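Local coordinates for putative acetamidase/formamidase (Yersinia enterocolitica subsp. palearctica serotype O:3, PDB 5UBU), which probably hydrolyses carbon-nitrogen bonds of linear amides other than peptides, at residues 11-19 against 244-252; 255-266 against 279-288. All blocks are in the same frame, centred on the assembly; numbering follows the deposited sequence.

Contacts 1 and 2 show how one large mixed sheet can be covered by a short helix near the N-terminus and a long one late in the chain. Their centres lie about 16 Å apart. Contact 1 joins the N-terminal helix 11-15 and the turn after it to the end of strand 239-248; contact 2 sets helix 273-291 on the hairpin of strands 257-260 and 263-270, and all three strands belong to the same sheet. Along the chain the second contact opens after the first has closed. The two meet where Ile11 and Trp251 pack against Trp287 and Trp251 also touches Arg257, so the two contacts adjoin through these side chains.

Contact 1: residues 11-19 against 244-252; sequences IMVKRGVGA and KVDLIKNWQ
Asp246 OD1 is gripped by two backbone amides, one from each segment. Gly18 N reaches it across the contact at 2.9 Å on the syn lone pair, while Leu247 N, the next amide of its own strand, takes the anti one. The carboxylate is brought to the turn because CG stands opposite the backbone N about the CA-CB bond (chi1 -155°). Beside this, Val17 N donates to Leu247 O at 3.0 Å in a nearly straight bond (167°), and Gly16 CA lies 3.4 Å from the same Leu247 O in a CA-H...O contact. The turn is thus held by both a side chain and a main-chain carbonyl of the strand.

The helix covers the same strand with apolar atoms. Selenomethionine Met12, extended beyond CG, carries its CE to 3.5 Å from Asp246 CB; it also packs on Ala103 and Tyr105 of strand 101-111 and Ile204 of strand 203-208. Ile248 sends CD1 to within 3.8 Å of Ile11 CG2, the two side chains crossing at about a right angle. Further on, Arg15 bends at chi3, and its guanidinium passes over Ile248 CG2 with one face before meeting Trp251. There NH2 sits over a face of the indole, 3.5 Å from Trp251 CD1, in a cation-pi contact with the two planes well inclined, 55° apart. Ile11 CG2 lies over an indole face too, and Tyr206 meets Trp251 edge-to-face.

Lys249 turns its ammonium away to a salt bridge with Asp100, leaving its CG against Val17 CG1. In structural terms this is a short N-terminal helix laid across the end of a sheet strand, its following type I beta turn, Gly16 to Ala19, tied to that strand by an aspartate that accepts backbone amides.

Contact 2: residues 255-266 against 279-288; sequences WPRMENAETIMS and IAYRDLIYWL
Arg257 lies flat on the indole of Trp287 and at the same time grips Asp283, and round these three residues the contact is tightly packed. The guanidinium and ring planes are only 12° apart with centres separated by 3.8 Å, a stacked cation-pi pair in which Arg257 CD also points a CH at the six-membered ring. On the opposite face of that ring sits Ile264 CD1, so the indole is held between an arginine and an aliphatic branch, while the backbone oxygens of Met258 and Met265 lie at its edge.

Extended from CG to NE, Arg257 presents its side to the carboxylate. NE donates to Asp283 OD2 at 2.9 Å, in the guanidinium plane and nearly straight (168°). NH2 reaches Asp283 OD1 at a longer 3.2 Å, from above the carboxylate plane. Ser266 OG gives a second hydrogen bond to Asp283 OD2, 2.8 Å long and on the anti side. With chi1 of -174°, Asp283 swings its carboxylate off the helix to face the hairpin. Where both segments begin, Ile279 CG2 sits over the indole of Trp255, 3.3 Å from Trp255 CE2.

The opposite character appears beyond that indole. Trp255 NE1 donates to a water at 2.9 Å, which Arg282 NH1 joins only weakly. Arg282 itself is partly exposed and forms a salt bridge with Asp133 of the second subunit, and the same Asp133 of that subunit also packs on Trp255 and Ile279; this margin, with its one bridging water, therefore borders a subunit interface.

Inside, by contrast, a charged pair is buried. Its arginine is balanced by the carboxylate and covered by the indole, and the added serine bond would probably favour an ionised Asp283, consistent with an ion pair that fixes helix 273-291 on the hairpin.

Contact 1: residues 11-19 against 244-252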
loop_
_atom_site.group_PDB
_atom_site.type_symbol
_atom_site.label_atom_id
_atom_site.label_comp_id
_atom_site.label_asym_id
_atom_site.label_seq_id
_atom_site.Cartn_x
_atom_site.Cartn_y
_atom_site.Cartn_z
ATOM N N ILE B 11 26.056 -5.497 -22.738
ATOM C CA ILE B 11 25.728 -4.192 -23.302
ATOM C C ILE B 11 26.893 -3.230 -23.067
ATOM O O ILE B 11 27.201 -2.398 -23.918
ATOM C CB ILE B 11 24.394 -3.653 -22.737
ATOM C CG1 ILE B 11 23.258 -4.635 -23.086
ATOM C CG2 ILE B 11 24.086 -2.273 -23.294
ATOM C CD1 ILE B 11 21.902 -4.287 -22.511
HETATM N N MSE B 12 27.554 -3.378 -21.925
HETATM C CA MSE B 12 28.697 -2.529 -21.590
HETATM C C MSE B 12 29.836 -2.678 -22.563
HETATM O O MSE B 12 30.442 -1.693 -22.965
HETATM C CB MSE B 12 29.205 -2.915 -20.203
HETATM C CG MSE B 12 30.395 -2.080 -19.750
HETATM SE SE MSE B 12 31.121 -2.962 -18.152
HETATM C CE MSE B 12 32.412 -1.609 -17.558
ATOM N N VAL B 13 30.155 -3.911 -22.928
ATOM C CA VAL B 13 31.254 -4.155 -23.851
ATOM C C VAL B 13 30.868 -3.796 -25.283
ATOM O O VAL B 13 31.678 -3.222 -26.012
ATOM C CB VAL B 13 31.763 -5.607 -23.734
ATOM C CG1 VAL B 13 32.812 -5.928 -24.799
ATOM C CG2 VAL B 13 32.332 -5.837 -22.335
ATOM N N LYS B 14 29.636 -4.108 -25.681
ATOM C CA LYS B 14 29.186 -3.806 -27.046
ATOM C C LYS B 14 28.907 -2.339 -27.335
ATOM O O LYS B 14 29.021 -1.921 -28.484
ATOM C CB LYS B 14 27.967 -4.649 -27.454
ATOM C CG LYS B 14 28.326 -6.090 -27.796
ATOM C CD LYS B 14 27.229 -6.798 -28.581
ATOM C CE LYS B 14 27.847 -7.918 -29.412
ATOM N NZ LYS B 14 26.872 -8.714 -30.210
ATOM N N ARG B 15 28.545 -1.569 -26.313
ATOM C CA ARG B 15 28.226 -0.151 -26.514
ATOM C C ARG B 15 29.066 0.828 -25.707
ATOM O O ARG B 15 28.998 2.032 -25.948
ATOM C CB ARG B 15 26.749 0.086 -26.219
ATOM C CG ARG B 15 25.802 -0.720 -27.098
ATOM C CD ARG B 15 24.361 -0.406 -26.754
ATOM N NE ARG B 15 24.019 0.983 -27.061
ATOM C CZ ARG B 15 22.847 1.554 -26.789
ATOM N NH1 ARG B 15 22.639 2.829 -27.120
ATOM N NH2 ARG B 15 21.884 0.858 -26.182
ATOM N N GLY B 16 29.850 0.329 -24.753
ATOM C CA GLY B 16 30.705 1.196 -23.939
ATOM C C GLY B 16 31.815 1.804 -24.776
ATOM O O GLY B 16 32.495 1.097 -25.536
ATOM N N VAL B 17 31.993 3.117 -24.645
ATOM C CA VAL B 17 33.019 3.836 -25.410
ATOM C C VAL B 17 34.446 3.471 -24.990
ATOM O O VAL B 17 35.375 3.577 -25.795
ATOM C CB VAL B 17 32.836 5.378 -25.348
ATOM C CG1 VAL B 17 31.494 5.776 -25.943
ATOM C CG2 VAL B 17 32.979 5.924 -23.930
ATOM N N GLY B 18 34.604 3.035 -23.738
ATOM C CA GLY B 18 35.910 2.675 -23.197
ATOM C C GLY B 18 36.363 1.242 -23.469
ATOM O O GLY B 18 37.451 0.849 -23.038
ATOM N N ALA B 19 35.536 0.461 -24.175
ATOM C CA ALA B 19 35.884 -0.900 -24.498
ATOM C C ALA B 19 37.195 -0.897 -25.311
ATOM O O ALA B 19 37.417 -0.101 -26.253
ATOM C CB ALA B 19 34.788 -1.598 -25.273
ATOM N N LYS B 244 34.777 -1.522 -12.545
ATOM C CA LYS B 244 35.197 -1.058 -13.868
ATOM C C LYS B 244 33.995 -0.214 -14.301
ATOM O O LYS B 244 32.871 -0.709 -14.367
ATOM C CB LYS B 244 35.439 -2.221 -14.847
ATOM C CG LYS B 244 36.487 -1.981 -15.929
ATOM C CD LYS B 244 36.218 -2.646 -17.276
ATOM C CE LYS B 244 37.463 -2.714 -18.161
ATOM N NZ LYS B 244 37.122 -2.877 -19.600
ATOM N N VAL B 245 34.227 1.063 -14.560
ATOM C CA VAL B 245 33.163 1.987 -14.934
ATOM C C VAL B 245 33.311 2.379 -16.395
ATOM O O VAL B 245 34.395 2.793 -16.811
ATOM C CB VAL B 245 33.231 3.251 -14.054
ATOM C CG1 VAL B 245 32.103 4.224 -14.398
ATOM C CG2 VAL B 245 33.192 2.864 -12.577
ATOM N N ASP B 246 32.238 2.248 -17.175
ATOM C CA ASP B 246 32.291 2.606 -18.585
ATOM C C ASP B 246 31.069 3.495 -18.867
ATOM O O ASP B 246 30.238 3.720 -17.974
ATOM C CB ASP B 246 32.368 1.356 -19.467
ATOM C CG ASP B 246 33.035 1.625 -20.851
ATOM O OD1 ASP B 246 32.932 2.752 -21.392
ATOM O OD2 ASP B 246 33.665 0.681 -21.405
ATOM N N LEU B 247 30.986 4.026 -20.088
ATOM C CA LEU B 247 29.925 4.944 -20.466
ATOM C C LEU B 247 29.255 4.553 -21.771
ATOM O O LEU B 247 29.931 4.310 -22.768
ATOM C CB LEU B 247 30.539 6.331 -20.633
ATOM C CG LEU B 247 29.641 7.514 -20.995
ATOM C CD1 LEU B 247 28.671 7.802 -19.866
ATOM C CD2 LEU B 247 30.492 8.732 -21.279
ATOM N N ILE B 248 27.921 4.495 -21.749
ATOM C CA ILE B 248 27.110 4.181 -22.927
ATOM C C ILE B 248 26.417 5.484 -23.295
ATOM O O ILE B 248 25.704 6.072 -22.490
ATOM C CB ILE B 248 26.079 3.062 -22.662
ATOM C CG1 ILE B 248 26.794 1.743 -22.337
ATOM C CG2 ILE B 248 25.188 2.876 -23.886
ATOM C CD1 ILE B 248 25.892 0.683 -21.744
ATOM N N LYS B 249 26.633 5.930 -24.521
ATOM C CA LYS B 249 26.082 7.192 -24.982
ATOM C C LYS B 249 24.655 7.106 -25.478
ATOM O O LYS B 249 24.274 6.150 -26.146
ATOM C CB LYS B 249 26.943 7.747 -26.122
ATOM C CG LYS B 249 28.418 7.959 -25.787
ATOM C CD LYS B 249 28.691 9.000 -24.706
ATOM C CE LYS B 249 28.294 10.410 -25.133
ATOM N NZ LYS B 249 28.645 11.421 -24.107
ATOM N N ASN B 250 23.873 8.120 -25.118
ATOM C CA ASN B 250 22.500 8.291 -25.573
ATOM C C ASN B 250 21.620 7.026 -25.507
ATOM O O ASN B 250 21.155 6.522 -26.523
ATOM C CB ASN B 250 22.573 8.853 -27.009
ATOM C CG ASN B 250 21.256 9.404 -27.509
ATOM O OD1 ASN B 250 20.414 9.865 -26.731
ATOM N ND2 ASN B 250 21.089 9.396 -28.824
ATOM N N TRP B 251 21.421 6.524 -24.290
ATOM C CA TRP B 251 20.578 5.343 -24.024
ATOM C C TRP B 251 19.632 5.793 -22.916
ATOM O O TRP B 251 20.004 5.850 -21.751
ATOM C CB TRP B 251 21.441 4.123 -23.660
ATOM C CG TRP B 251 20.683 2.853 -23.416
ATOM C CD1 TRP B 251 19.581 2.420 -24.087
ATOM C CD2 TRP B 251 21.063 1.781 -22.545
ATOM N NE1 TRP B 251 19.198 1.183 -23.628
ATOM C CE2 TRP B 251 20.097 0.764 -22.686
ATOM C CE3 TRP B 251 22.121 1.590 -21.643
ATOM C CZ2 TRP B 251 20.147 -0.430 -21.948
ATOM C CZ3 TRP B 251 22.163 0.401 -20.901
ATOM C CH2 TRP B 251 21.185 -0.590 -21.067
ATOM N N GLN B 252 18.409 6.145 -23.306
ATOM C CA GLN B 252 17.446 6.718 -22.357
ATOM C C GLN B 252 16.856 5.651 -21.443
ATOM O O GLN B 252 16.206 4.722 -21.913
ATOM C CB GLN B 252 16.338 7.493 -23.117
ATOM C CG GLN B 252 15.778 8.699 -22.373
ATOM C CD GLN B 252 15.003 8.446 -21.091
ATOM O OE1 GLN B 252 14.154 7.554 -20.996
ATOM N NE2 GLN B 252 15.257 9.287 -20.111
#

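Contact 2: residues 255-266 against 279-288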
loop_
_atom_site.group_PDB
_atom_site.type_symbol
_atom_site.label_atom_id
_atom_site.label_comp_id
_atom_site.label_asym_id
_atom_site.label_seq_id
_atom_site.Cartn_x
_atom_site.Cartn_y
_atom_site.Cartn_z
ATOM N N TRP B 255 14.872 3.963 -15.139
ATOM C CA TRP B 255 15.235 3.273 -13.908
ATOM C C TRP B 255 16.519 2.480 -14.068
ATOM O O TRP B 255 16.945 2.223 -15.187
ATOM C CB TRP B 255 14.111 2.324 -13.497
ATOM C CG TRP B 255 12.885 3.037 -13.156
ATOM C CD1 TRP B 255 11.869 3.368 -13.992
ATOM C CD2 TRP B 255 12.541 3.556 -11.878
ATOM N NE1 TRP B 255 10.897 4.050 -13.310
ATOM C CE2 TRP B 255 11.291 4.188 -12.008
ATOM C CE3 TRP B 255 13.167 3.542 -10.623
ATOM C CZ2 TRP B 255 10.647 4.797 -10.938
ATOM C CZ3 TRP B 255 12.534 4.157 -9.559
ATOM C CH2 TRP B 255 11.282 4.776 -9.721
ATOM N N PRO B 256 17.151 2.105 -12.947
ATOM C CA PRO B 256 18.369 1.305 -13.047
ATOM C C PRO B 256 18.108 -0.082 -13.605
ATOM O O PRO B 256 17.034 -0.636 -13.400
ATOM C CB PRO B 256 18.836 1.166 -11.583
ATOM C CG PRO B 256 18.194 2.293 -10.853
ATOM C CD PRO B 256 16.902 2.568 -11.563
ATOM N N ARG B 257 19.095 -0.622 -14.308
ATOM C CA ARG B 257 19.024 -1.966 -14.865
ATOM C C ARG B 257 20.328 -2.656 -14.560
ATOM O O ARG B 257 21.331 -2.000 -14.298
ATOM C CB ARG B 257 18.809 -1.922 -16.365
ATOM C CG ARG B 257 17.463 -1.381 -16.764
ATOM C CD ARG B 257 17.379 -1.153 -18.263
ATOM N NE ARG B 257 16.036 -0.716 -18.644
ATOM C CZ ARG B 257 15.660 -0.387 -19.876
ATOM N NH1 ARG B 257 16.517 -0.427 -20.888
ATOM N NH2 ARG B 257 14.414 -0.009 -20.093
HETATM N N MSE B 258 20.315 -3.978 -14.549
HETATM C CA MSE B 258 21.547 -4.719 -14.305
HETATM C C MSE B 258 21.564 -5.926 -15.194
HETATM O O MSE B 258 20.570 -6.287 -15.817
HETATM C CB MSE B 258 21.830 -4.955 -12.808
HETATM C CG MSE B 258 21.143 -6.157 -12.185
HETATM SE SE MSE B 258 22.211 -7.816 -12.359
HETATM C CE MSE B 258 20.850 -9.020 -11.593
ATOM N N GLU B 259 22.727 -6.547 -15.254
ATOM C CA GLU B 259 22.949 -7.684 -16.104
ATOM C C GLU B 259 24.027 -8.552 -15.490
ATOM O O GLU B 259 24.952 -8.042 -14.872
ATOM C CB GLU B 259 23.429 -7.140 -17.447
ATOM C CG GLU B 259 23.776 -8.160 -18.510
ATOM C CD GLU B 259 24.315 -7.538 -19.800
ATOM O OE1 GLU B 259 24.659 -6.336 -19.828
ATOM O OE2 GLU B 259 24.407 -8.277 -20.797
ATOM N N ASN B 260 23.890 -9.863 -15.633
ATOM C CA ASN B 260 24.909 -10.804 -15.156
ATOM C C ASN B 260 24.973 -11.983 -16.126
ATOM O O ASN B 260 24.315 -11.971 -17.162
ATOM C CB ASN B 260 24.701 -11.226 -13.686
ATOM C CG ASN B 260 23.386 -11.905 -13.437
ATOM O OD1 ASN B 260 22.751 -12.425 -14.352
ATOM N ND2 ASN B 260 22.970 -11.918 -12.171
ATOM N N ALA B 261 25.761 -12.995 -15.799
ATOM C CA ALA B 261 25.915 -14.138 -16.690
ATOM C C ALA B 261 24.612 -14.756 -17.173
ATOM O O ALA B 261 24.499 -15.087 -18.355
ATOM C CB ALA B 261 26.797 -15.208 -16.044
ATOM N N GLU B 262 23.618 -14.859 -16.289
ATOM C CA GLU B 262 22.363 -15.521 -16.653
ATOM C C GLU B 262 21.123 -14.660 -16.911
ATOM O O GLU B 262 20.221 -15.124 -17.603
ATOM C CB GLU B 262 22.038 -16.611 -15.617
ATOM C CG GLU B 262 23.121 -17.697 -15.534
ATOM C CD GLU B 262 22.706 -18.973 -14.808
ATOM O OE1 GLU B 262 21.576 -19.094 -14.255
ATOM O OE2 GLU B 262 23.547 -19.895 -14.805
ATOM N N THR B 263 21.063 -13.432 -16.403
ATOM C CA THR B 263 19.851 -12.604 -16.593
ATOM C C THR B 263 20.064 -11.111 -16.815
ATOM O O THR B 263 21.170 -10.593 -16.700
ATOM C CB THR B 263 18.954 -12.655 -15.315
ATOM O OG1 THR B 263 19.579 -11.923 -14.252
ATOM C CG2 THR B 263 18.696 -14.083 -14.862
ATOM N N ILE B 264 18.957 -10.450 -17.146
ATOM C CA ILE B 264 18.885 -9.000 -17.264
ATOM C C ILE B 264 17.802 -8.661 -16.227
ATOM O O ILE B 264 16.936 -9.495 -15.950
ATOM C CB ILE B 264 18.518 -8.482 -18.679
ATOM C CG1 ILE B 264 17.085 -8.844 -19.072
ATOM C CG2 ILE B 264 19.517 -8.996 -19.701
ATOM C CD1 ILE B 264 16.656 -8.233 -20.379
HETATM N N MSE B 265 17.851 -7.458 -15.656
HETATM C CA MSE B 265 16.887 -7.071 -14.639
HETATM C C MSE B 265 16.616 -5.604 -14.603
HETATM O O MSE B 265 17.520 -4.805 -14.788
HETATM C CB MSE B 265 17.498 -7.505 -13.296
HETATM C CG MSE B 265 16.667 -7.150 -12.047
HETATM SE SE MSE B 265 17.780 -7.181 -10.398
HETATM C CE MSE B 265 17.788 -9.127 -10.194
ATOM N N SER B 266 15.353 -5.243 -14.388
ATOM C CA SER B 266 14.943 -3.848 -14.247
ATOM C C SER B 266 14.684 -3.657 -12.758
ATOM O O SER B 266 13.957 -4.446 -12.146
ATOM C CB SER B 266 13.695 -3.539 -15.056
ATOM O OG SER B 266 13.962 -3.575 -16.443
ATOM N N ILE B 279 6.695 -0.990 -11.492
ATOM C CA ILE B 279 7.763 -0.202 -12.103
ATOM C C ILE B 279 8.812 -1.106 -12.752
ATOM O O ILE B 279 9.198 -0.890 -13.900
ATOM C CB ILE B 279 8.424 0.708 -11.043
ATOM C CG1 ILE B 279 7.477 1.848 -10.680
ATOM C CG2 ILE B 279 9.712 1.312 -11.568
ATOM C CD1 ILE B 279 7.896 2.633 -9.456
ATOM N N ALA B 280 9.253 -2.121 -12.006
ATOM C CA ALA B 280 10.262 -3.062 -12.485
ATOM C C ALA B 280 9.759 -3.849 -13.684
ATOM O O ALA B 280 10.411 -3.866 -14.743
ATOM C CB ALA B 280 10.680 -4.008 -11.372
ATOM N N TYR B 281 8.613 -4.508 -13.527
ATOM C CA TYR B 281 8.069 -5.271 -14.641
ATOM C C TYR B 281 7.781 -4.429 -15.869
ATOM O O TYR B 281 8.093 -4.853 -16.976
ATOM C CB TYR B 281 6.837 -6.100 -14.270
ATOM C CG TYR B 281 7.144 -7.526 -13.868
ATOM C CD1 TYR B 281 7.742 -8.395 -14.782
ATOM C CD2 TYR B 281 6.759 -8.036 -12.637
ATOM C CE1 TYR B 281 8.010 -9.714 -14.460
ATOM C CE2 TYR B 281 6.996 -9.364 -12.314
ATOM C CZ TYR B 281 7.629 -10.198 -13.236
ATOM O OH TYR B 281 7.893 -11.511 -12.922
ATOM N N ARG B 282 7.216 -3.238 -15.689
ATOM C CA ARG B 282 6.900 -2.399 -16.849
ATOM C C ARG B 282 8.185 -1.964 -17.566
ATOM O O ARG B 282 8.240 -1.929 -18.802
ATOM C CB ARG B 282 6.084 -1.178 -16.474
ATOM C CG ARG B 282 5.464 -0.556 -17.718
ATOM C CD ARG B 282 4.629 0.659 -17.455
ATOM N NE ARG B 282 5.429 1.826 -17.109
ATOM C CZ ARG B 282 4.940 3.049 -16.930
ATOM N NH1 ARG B 282 5.761 4.036 -16.591
ATOM N NH2 ARG B 282 3.639 3.288 -17.070
ATOM N N ASP B 283 9.209 -1.637 -16.783
ATOM C CA ASP B 283 10.485 -1.213 -17.357
ATOM C C ASP B 283 11.095 -2.360 -18.146
ATOM O O ASP B 283 11.660 -2.138 -19.215
ATOM C CB ASP B 283 11.484 -0.783 -16.294
ATOM C CG ASP B 283 12.756 -0.218 -16.901
ATOM O OD1 ASP B 283 12.676 0.866 -17.512
ATOM O OD2 ASP B 283 13.836 -0.838 -16.754
ATOM N N LEU B 284 10.991 -3.576 -17.604
ATOM C CA LEU B 284 11.522 -4.756 -18.275
ATOM C C LEU B 284 10.824 -4.937 -19.625
ATOM O O LEU B 284 11.479 -5.154 -20.645
ATOM C CB LEU B 284 11.357 -6.005 -17.402
ATOM C CG LEU B 284 11.910 -7.322 -17.951
ATOM C CD1 LEU B 284 13.380 -7.185 -18.302
ATOM C CD2 LEU B 284 11.714 -8.423 -16.934
ATOM N N ILE B 285 9.496 -4.809 -19.623
ATOM C CA ILE B 285 8.697 -4.929 -20.850
ATOM C C ILE B 285 9.134 -3.886 -21.878
ATOM O O ILE B 285 9.275 -4.205 -23.054
ATOM C CB ILE B 285 7.183 -4.821 -20.562
ATOM C CG1 ILE B 285 6.729 -6.049 -19.769
ATOM C CG2 ILE B 285 6.385 -4.758 -21.859
ATOM C CD1 ILE B 285 5.311 -5.969 -19.250
ATOM N N TYR B 286 9.355 -2.649 -21.442
ATOM C CA TYR B 286 9.789 -1.620 -22.382
ATOM C C TYR B 286 11.200 -1.909 -22.927
ATOM O O TYR B 286 11.517 -1.578 -24.083
ATOM C CB TYR B 286 9.734 -0.212 -21.791
ATOM C CG TYR B 286 8.358 0.322 -21.448
ATOM C CD1 TYR B 286 7.207 -0.103 -22.127
ATOM C CD2 TYR B 286 8.225 1.386 -20.560
ATOM C CE1 TYR B 286 5.960 0.435 -21.822
ATOM C CE2 TYR B 286 6.984 1.939 -20.279
ATOM C CZ TYR B 286 5.857 1.464 -20.915
ATOM O OH TYR B 286 4.628 2.013 -20.625
ATOM N N TRP B 287 12.024 -2.530 -22.088
ATOM C CA TRP B 287 13.383 -2.893 -22.456
ATOM C C TRP B 287 13.352 -4.012 -23.496
ATOM O O TRP B 287 14.073 -3.954 -24.499
ATOM C CB TRP B 287 14.165 -3.275 -21.191
ATOM C CG TRP B 287 15.628 -3.543 -21.356
ATOM C CD1 TRP B 287 16.427 -3.195 -22.413
ATOM C CD2 TRP B 287 16.512 -4.006 -20.334
ATOM N NE1 TRP B 287 17.727 -3.530 -22.156
ATOM C CE2 TRP B 287 17.814 -4.014 -20.879
ATOM C CE3 TRP B 287 16.324 -4.460 -19.021
ATOM C CZ2 TRP B 287 18.922 -4.460 -20.165
ATOM C CZ3 TRP B 287 17.426 -4.903 -18.306
ATOM C CH2 TRP B 287 18.711 -4.895 -18.881
ATOM N N LEU B 288 12.485 -5.002 -23.279
ATOM C CA LEU B 288 12.338 -6.120 -24.208
ATOM C C LEU B 288 11.823 -5.653 -25.576
ATOM O O LEU B 288 12.249 -6.175 -26.608
ATOM C CB LEU B 288 11.420 -7.194 -23.618
ATOM C CG LEU B 288 11.942 -7.889 -22.357
ATOM C CD1 LEU B 288 10.880 -8.776 -21.738
ATOM C CD2 LEU B 288 13.200 -8.689 -22.649
HETATM O O HOH W 1 8.169 4.130 -14.209
#